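Local structure of protein TP_0956 (Treponema pallidum subsp. pallidum, 3U64) at residues T206-Y209 and A210-E214; G218-E221 and K222-T225; T225-E228 and H229-Y233. The protein probably serves as the T-component lipoprotein of a TRAP transporter, an all-helical protein of tetratricopeptide-repeat type likely to work through protein-protein contacts. One frame throughout, in Å; residues are numbered along the deposited sequence.

Contact 1. Residues T206-Y209 and A210-E214; sequences TKFY and AAAPE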
loop_
_atom_site.group_PDB
_atom_site.type_symbol
_atom_site.label_atom_id
_atom_site.label_comp_id
_atom_site.label_asym_id
_atom_site.label_seq_id
_atom_site.Cartn_x
_atom_site.Cartn_y
_atom_site.Cartn_z
ATOM N N THR A 206 -24.077 -18.923 -15.237
ATOM C CA THR A 206 -23.554 -19.517 -16.472
ATOM C C THR A 206 -22.215 -20.163 -16.158
ATOM O O THR A 206 -21.982 -21.327 -16.466
ATOM C CB THR A 206 -23.360 -18.474 -17.578
ATOM O OG1 THR A 206 -24.617 -17.840 -17.852
ATOM C CG2 THR A 206 -22.840 -19.147 -18.875
ATOM N N LYS A 207 -21.352 -19.401 -15.500
ATOM C CA LYS A 207 -20.033 -19.886 -15.145
ATOM C C LYS A 207 -20.107 -21.087 -14.216
ATOM O O LYS A 207 -19.399 -22.062 -14.420
ATOM C CB LYS A 207 -19.182 -18.764 -14.560
ATOM C CG LYS A 207 -18.903 -17.680 -15.582
ATOM C CD LYS A 207 -17.802 -16.695 -15.152
ATOM C CE LYS A 207 -18.329 -15.671 -14.178
ATOM N NZ LYS A 207 -17.264 -14.682 -13.821
ATOM N N PHE A 208 -20.991 -21.048 -13.223
ATOM C CA PHE A 208 -21.099 -22.191 -12.335
ATOM C C PHE A 208 -21.526 -23.443 -13.092
ATOM O O PHE A 208 -20.867 -24.484 -13.001
ATOM C CB PHE A 208 -22.068 -21.948 -11.163
ATOM C CG PHE A 208 -22.389 -23.215 -10.377
ATOM C CD1 PHE A 208 -21.544 -23.660 -9.347
ATOM C CD2 PHE A 208 -23.504 -23.980 -10.700
ATOM C CE1 PHE A 208 -21.822 -24.848 -8.635
ATOM C CE2 PHE A 208 -23.798 -25.161 -9.993
ATOM C CZ PHE A 208 -22.954 -25.594 -8.961
ATOM N N TYR A 209 -22.630 -23.352 -13.834
ATOM C CA TYR A 209 -23.194 -24.537 -14.501
ATOM C C TYR A 209 -22.218 -25.130 -15.479
ATOM O O TYR A 209 -22.124 -26.339 -15.586
ATOM C CB TYR A 209 -24.494 -24.208 -15.227
ATOM C CG TYR A 209 -25.618 -23.929 -14.281
ATOM C CD1 TYR A 209 -25.801 -24.714 -13.148
ATOM C CD2 TYR A 209 -26.478 -22.864 -14.495
ATOM C CE1 TYR A 209 -26.824 -24.453 -12.258
ATOM C CE2 TYR A 209 -27.500 -22.591 -13.616
ATOM C CZ TYR A 209 -27.667 -23.382 -12.499
ATOM O OH TYR A 209 -28.690 -23.094 -11.629
ATOM N N ALA A 210 -21.487 -24.277 -16.195
ATOM C CA ALA A 210 -20.604 -24.768 -17.246
ATOM C C ALA A 210 -19.393 -25.477 -16.654
ATOM O O ALA A 210 -18.837 -26.389 -17.253
ATOM C CB ALA A 210 -20.155 -23.617 -18.159
ATOM N N ALA A 211 -18.993 -25.045 -15.465
ATOM C CA ALA A 211 -17.761 -25.527 -14.873
ATOM C C ALA A 211 -18.008 -26.599 -13.826
ATOM O O ALA A 211 -17.087 -27.311 -13.434
ATOM C CB ALA A 211 -16.986 -24.367 -14.257
ATOM N N ALA A 212 -19.243 -26.707 -13.357
ATOM C CA ALA A 212 -19.520 -27.614 -12.248
ATOM C C ALA A 212 -19.821 -29.034 -12.699
ATOM O O ALA A 212 -20.563 -29.248 -13.658
ATOM C CB ALA A 212 -20.642 -27.081 -11.357
ATOM N N PRO A 213 -19.228 -30.014 -11.996
ATOM C CA PRO A 213 -19.574 -31.427 -12.192
ATOM C C PRO A 213 -21.074 -31.586 -12.035
ATOM O O PRO A 213 -21.657 -30.904 -11.182
ATOM C CB PRO A 213 -18.850 -32.130 -11.034
ATOM C CG PRO A 213 -17.681 -31.233 -10.724
ATOM C CD PRO A 213 -18.202 -29.825 -10.951
ATOM N N GLU A 214 -21.676 -32.460 -12.838
ATOM C CA GLU A 214 -23.123 -32.675 -12.822
ATOM C C GLU A 214 -23.599 -33.320 -11.515
ATOM O O GLU A 214 -24.802 -33.392 -11.238
ATOM C CB GLU A 214 -23.565 -33.486 -14.052
ATOM C CG GLU A 214 -23.455 -32.697 -15.363
ATOM C CD GLU A 214 -23.716 -33.531 -16.610
ATOM O OE1 GLU A 214 -24.035 -34.731 -16.472
ATOM O OE2 GLU A 214 -23.593 -32.978 -17.730
#
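Phe208 turns its ring along the end of helix 196-211 so that the methyl group of Ala212 sits over one face, in a CH-pi contact across one helical turn. CB of Ala212 is 3.8 Å from the centroid of the Phe208 ring, 16° off the ring normal and displaced toward the rim, where Phe208 CZ is its nearest ring atom at 3.6 Å. This follows from the torsion of Phe208: CG stands anti to the backbone N (chi1 169°), which places the ring beside its own carbonyl carbon, on the way to the residues that follow. A methyl group suits position 212, being compact enough for its C-H groups to rest on the ring face while still burying apolar surface.

The same residues show how the helix runs out. Ala210 N donates to Thr206 O at 3.0 Å, a regular bond of the helical ladder, and Ala211 N reaches Lys207 O at 3.2 Å along a more bent path. At the last turn Phe208 O receives two weak bonds, from Ala211 N at 3.1 Å and Ala212 N at 2.8 Å. Ala212 then leaves helical geometry (psi 136°), and Pro213, which has no N-H to give, suits this exit.

Thr206 and Tyr209 are directed to other partners. Thr206 returns OG1 to the carbonyl of Trp202, satisfying a hydroxyl in a buried place, and Tyr209 brings CE1 to the edge of the Phe208 ring. In the helical fold, Phe208 packs on Val179 and Val183 of helix 176-192. Tyr209 lies between that helix and helix 220-233, touching Val183, Lys222 and Ala223, while the small Ala210 meets Ala223 on helix 220-233 and Ala248 on helix 240-250.

Contact 2. Residues G218-E221 and K222-T225; sequences GGME and KAHT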
loop_
_atom_site.group_PDB
_atom_site.type_symbol
_atom_site.label_atom_id
_atom_site.label_comp_id
_atom_site.label_asym_id
_atom_site.label_seq_id
_atom_site.Cartn_x
_atom_site.Cartn_y
_atom_site.Cartn_z
ATOM N N GLY A 218 -24.134 -28.976 -12.033
ATOM C CA GLY A 218 -23.745 -28.375 -13.299
ATOM C C GLY A 218 -24.504 -28.922 -14.494
ATOM O O GLY A 218 -25.475 -29.675 -14.350
ATOM N N GLY A 219 -24.060 -28.544 -15.683
ATOM C CA GLY A 219 -24.708 -29.000 -16.895
ATOM C C GLY A 219 -24.730 -27.904 -17.930
ATOM O O GLY A 219 -25.020 -26.739 -17.618
ATOM N N MET A 220 -24.443 -28.274 -19.169
ATOM C CA MET A 220 -24.263 -27.289 -20.237
ATOM C C MET A 220 -25.580 -26.724 -20.727
ATOM O O MET A 220 -25.637 -25.593 -21.211
ATOM C CB MET A 220 -23.470 -27.868 -21.417
ATOM C CG MET A 220 -21.963 -27.894 -21.188
ATOM S SD MET A 220 -21.213 -26.289 -20.747
ATOM C CE MET A 220 -21.410 -25.376 -22.276
ATOM N N GLU A 221 -26.637 -27.507 -20.605
ATOM C CA GLU A 221 -27.932 -27.034 -21.041
ATOM C C GLU A 221 -28.335 -25.907 -20.102
ATOM O O GLU A 221 -28.780 -24.850 -20.545
ATOM C CB GLU A 221 -28.957 -28.170 -21.031
ATOM C CG GLU A 221 -30.280 -27.821 -21.710
ATOM C CD GLU A 221 -31.346 -28.912 -21.556
ATOM O OE1 GLU A 221 -31.018 -30.112 -21.712
ATOM O OE2 GLU A 221 -32.516 -28.564 -21.276
ATOM N N LYS A 222 -28.163 -26.137 -18.804
ATOM C CA LYS A 222 -28.412 -25.105 -17.806
ATOM C C LYS A 222 -27.553 -23.885 -18.078
ATOM O O LYS A 222 -28.034 -22.759 -18.012
ATOM C CB LYS A 222 -28.112 -25.614 -16.396
ATOM C CG LYS A 222 -29.143 -26.563 -15.838
ATOM C CD LYS A 222 -28.819 -26.922 -14.390
ATOM C CE LYS A 222 -29.977 -27.671 -13.734
ATOM N NZ LYS A 222 -29.733 -27.948 -12.293
ATOM N N ALA A 223 -26.279 -24.109 -18.384
ATOM C CA ALA A 223 -25.373 -22.999 -18.606
ATOM C C ALA A 223 -25.826 -22.134 -19.776
ATOM O O ALA A 223 -25.761 -20.903 -19.706
ATOM C CB ALA A 223 -23.944 -23.489 -18.816
ATOM N N HIS A 224 -26.294 -22.771 -20.842
ATOM C CA HIS A 224 -26.739 -22.054 -22.041
ATOM C C HIS A 224 -27.991 -21.217 -21.816
ATOM O O HIS A 224 -28.087 -20.089 -22.299
ATOM C CB HIS A 224 -26.971 -23.020 -23.210
ATOM C CG HIS A 224 -25.706 -23.448 -23.887
ATOM N ND1 HIS A 224 -24.934 -24.495 -23.430
ATOM C CD2 HIS A 224 -25.066 -22.954 -24.972
ATOM C CE1 HIS A 224 -23.881 -24.639 -24.215
ATOM N NE2 HIS A 224 -23.937 -23.716 -25.159
ATOM N N THR A 225 -28.948 -21.779 -21.083
ATOM C CA THR A 225 -30.172 -21.066 -20.751
ATOM C C THR A 225 -29.869 -19.855 -19.855
ATOM O O THR A 225 -30.454 -18.779 -20.025
ATOM C CB THR A 225 -31.176 -21.999 -20.059
ATOM O OG1 THR A 225 -31.577 -23.029 -20.977
ATOM C CG2 THR A 225 -32.398 -21.217 -19.588
#
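Met220 O is gripped twice by His224, through the backbone N at 2.9 Å and the ring ND1 at 2.6 Å. The site is the first turn of helix 220-233, with Gly219 as its N-cap residue. The two donors come from opposite faces of the carbonyl plane: the backbone N-H is tilted out of it to one side, and ND1 stands 42° out on the other. Seen from the imidazole, the oxygen lies almost in the ring plane and the N-H...O angle is 165°, so the bond is straight and restrains ring rotation. Placing CG beside the backbone N (chi1 -79°) turns His224 back along the helix toward this carbonyl. Histidine suits the place because a ring nitrogen close to CB can donate there.

Gly219 has a positive phi, in a backbone region natural to glycine, since a CB there would press on the preceding carbonyl oxygen. Its own oxygen starts the helical ladder, accepting from Ala223 N at 3.0 Å. The bends of Met220 at chi2 and chi3 bring its terminal methyl CE to CE1 of His224, a tight 3.2 Å; both side chains also touch Leu249 and Leu253. The small Ala223 lets the helix come close to Tyr209 and Ala210. On the exposed side Glu221 O takes a regular bond from Thr225 N at 3.1 Å and a weak one from Thr225 OG1 at 3.4 Å.

Contact 3. Residues T225-E228 and H229-Y233; sequences TAFE and HLTRY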
loop_
_atom_site.group_PDB
_atom_site.type_symbol
_atom_site.label_atom_id
_atom_site.label_comp_id
_atom_site.label_asym_id
_atom_site.label_seq_id
_atom_site.Cartn_x
_atom_site.Cartn_y
_atom_site.Cartn_z
ATOM N N THR A 225 -28.948 -21.779 -21.083
ATOM C CA THR A 225 -30.172 -21.066 -20.751
ATOM C C THR A 225 -29.869 -19.855 -19.855
ATOM O O THR A 225 -30.454 -18.779 -20.025
ATOM C CB THR A 225 -31.176 -21.999 -20.059
ATOM O OG1 THR A 225 -31.577 -23.029 -20.977
ATOM C CG2 THR A 225 -32.398 -21.217 -19.588
ATOM N N ALA A 226 -28.956 -20.029 -18.904
ATOM C CA ALA A 226 -28.555 -18.912 -18.060
ATOM C C ALA A 226 -27.919 -17.812 -18.928
ATOM O O ALA A 226 -28.255 -16.631 -18.792
ATOM C CB ALA A 226 -27.616 -19.379 -16.949
ATOM N N PHE A 227 -27.047 -18.208 -19.855
ATOM C CA PHE A 227 -26.460 -17.257 -20.790
ATOM C C PHE A 227 -27.482 -16.540 -21.681
ATOM O O PHE A 227 -27.320 -15.356 -21.983
ATOM C CB PHE A 227 -25.382 -17.896 -21.682
ATOM C CG PHE A 227 -24.592 -16.872 -22.461
ATOM C CD1 PHE A 227 -23.533 -16.210 -21.867
ATOM C CD2 PHE A 227 -24.960 -16.522 -23.761
ATOM C CE1 PHE A 227 -22.810 -15.222 -22.562
ATOM C CE2 PHE A 227 -24.249 -15.545 -24.466
ATOM C CZ PHE A 227 -23.174 -14.894 -23.868
ATOM N N GLU A 228 -28.509 -17.261 -22.129
ATOM C CA GLU A 228 -29.593 -16.650 -22.882
ATOM C C GLU A 228 -30.293 -15.541 -22.082
ATOM O O GLU A 228 -30.619 -14.492 -22.634
ATOM C CB GLU A 228 -30.603 -17.712 -23.336
ATOM C CG GLU A 228 -30.239 -18.370 -24.668
ATOM C CD GLU A 228 -31.340 -19.271 -25.210
ATOM O OE1 GLU A 228 -32.286 -19.599 -24.453
ATOM O OE2 GLU A 228 -31.259 -19.650 -26.400
ATOM N N HIS A 229 -30.525 -15.765 -20.788
ATOM C CA HIS A 229 -31.119 -14.720 -19.962
ATOM C C HIS A 229 -30.173 -13.519 -19.855
ATOM O O HIS A 229 -30.608 -12.374 -19.937
ATOM C CB HIS A 229 -31.474 -15.243 -18.570
ATOM C CG HIS A 229 -32.734 -16.048 -18.527
ATOM N ND1 HIS A 229 -33.972 -15.482 -18.297
ATOM C CD2 HIS A 229 -32.950 -17.377 -18.666
ATOM C CE1 HIS A 229 -34.892 -16.425 -18.301
ATOM N NE2 HIS A 229 -34.299 -17.586 -18.522
ATOM N N LEU A 230 -28.880 -13.793 -19.683
ATOM C CA LEU A 230 -27.876 -12.731 -19.575
ATOM C C LEU A 230 -27.921 -11.777 -20.777
ATOM O O LEU A 230 -27.908 -10.551 -20.615
ATOM C CB LEU A 230 -26.471 -13.323 -19.411
ATOM C CG LEU A 230 -25.264 -12.376 -19.422
ATOM C CD1 LEU A 230 -25.328 -11.315 -18.308
ATOM C CD2 LEU A 230 -23.979 -13.185 -19.308
ATOM N N THR A 231 -27.993 -12.338 -21.978
ATOM C CA THR A 231 -27.996 -11.522 -23.200
ATOM C C THR A 231 -29.203 -10.580 -23.292
ATOM O O THR A 231 -29.153 -9.567 -23.985
ATOM C CB THR A 231 -27.972 -12.390 -24.463
ATOM O OG1 THR A 231 -29.080 -13.300 -24.430
ATOM C CG2 THR A 231 -26.674 -13.172 -24.553
ATOM N N ARG A 232 -30.285 -10.914 -22.595
ATOM C CA ARG A 232 -31.465 -10.057 -22.590
ATOM C C ARG A 232 -31.220 -8.756 -21.824
ATOM O O ARG A 232 -31.831 -7.733 -22.127
ATOM C CB ARG A 232 -32.675 -10.789 -21.980
ATOM C CG ARG A 232 -33.135 -12.016 -22.759
ATOM C CD ARG A 232 -32.845 -11.817 -24.225
ATOM N NE ARG A 232 -33.192 -12.965 -25.046
ATOM C CZ ARG A 232 -34.315 -13.066 -25.743
ATOM N NH1 ARG A 232 -35.218 -12.091 -25.703
ATOM N NH2 ARG A 232 -34.537 -14.146 -26.478
ATOM N N TYR A 233 -30.329 -8.800 -20.837
ATOM C CA TYR A 233 -30.190 -7.696 -19.896
ATOM C C TYR A 233 -28.866 -6.953 -19.952
ATOM O O TYR A 233 -28.764 -5.846 -19.428
ATOM C CB TYR A 233 -30.401 -8.205 -18.470
ATOM C CG TYR A 233 -31.731 -8.899 -18.265
ATOM C CD1 TYR A 233 -32.924 -8.186 -18.305
ATOM C CD2 TYR A 233 -31.795 -10.262 -18.028
ATOM C CE1 TYR A 233 -34.143 -8.813 -18.115
ATOM C CE2 TYR A 233 -33.005 -10.902 -17.839
ATOM C CZ TYR A 233 -34.181 -10.171 -17.882
ATOM O OH TYR A 233 -35.396 -10.805 -17.695
HETATM O O HOH W 1 -31.859 -15.174 -25.475
#
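Thr231 meets two residues of the preceding turn at once, its methyl touching the ring of Phe227 and its hydroxyl bonded to the carbonyl of Glu228. These are later turns of helix 220-233, which runs antiparallel to helix 196-211 in the tetratricopeptide-like helical fold. CG2 of Thr231 lies 3.4 Å from CE2 of Phe227, the two side chains crossing at about a right angle. OG1 donates to Glu228 O at 2.6 Å, a short bond to the third residue back. With chi1 at 56°, OG1 occupies the crowded position between N and carbonyl carbon, which aims the hydroxyl at Glu228 O and leaves CG2 for the ring. Threonine suits the place by carrying both groups on one carbon.

On the same ring, CD2 of Leu230 comes to 4.0 Å from CD1 of Phe227, so the phenyl is touched by two aliphatic branches. Farther round the helix, Thr225 and His229 run side by side, pointing the same way; the Thr225 methyl CG2 lies in the imidazole plane, 4.0 Å from CD2 of His229.

Beneath these groups the regular ladder holds, with Leu230 N on Ala226 O at 3.0 Å and Thr231 N on Phe227 O at 3.1 Å. Outward, Phe227 meets the ring of Tyr245 and Leu230 packs on Trp202, Asn203 and His241, as fits large apolar residues facing neighbouring helices. His229 stacks on Trp202, which probably helps to hold its ring. At the solvent side, a water links the backbone carbonyl of Glu228, already bonded to Thr231 OG1, to Arg232: it donates to Glu228 O at 3.2 Å and accepts from Arg232 NE at 2.6 Å, lying in the guanidinium plane.

How the contacts relate
The three contacts follow the chain down one helix, round a turn and up its antiparallel partner. Contacts 1 and 2, with centres about 7 Å apart, meet across the loop between the helices: probable hydrogen bonds join Tyr209 O to Gly219 N (2.9 Å) and Pro213 O to Gly218 N (3.3 Å), so a carbonyl at the end of one helix meets the N-cap of the next. Contact 3 continues the second helix, sharing Thr225 with contact 2 (centres about 11 Å apart). Its centre lies about 15 Å from that of contact 1, yet it still packs on it through Thr206. A sulfate, probably from crystallisation, lies about 4 Å from the Lys207 side chain (nearest atoms), a long and weak ion pair.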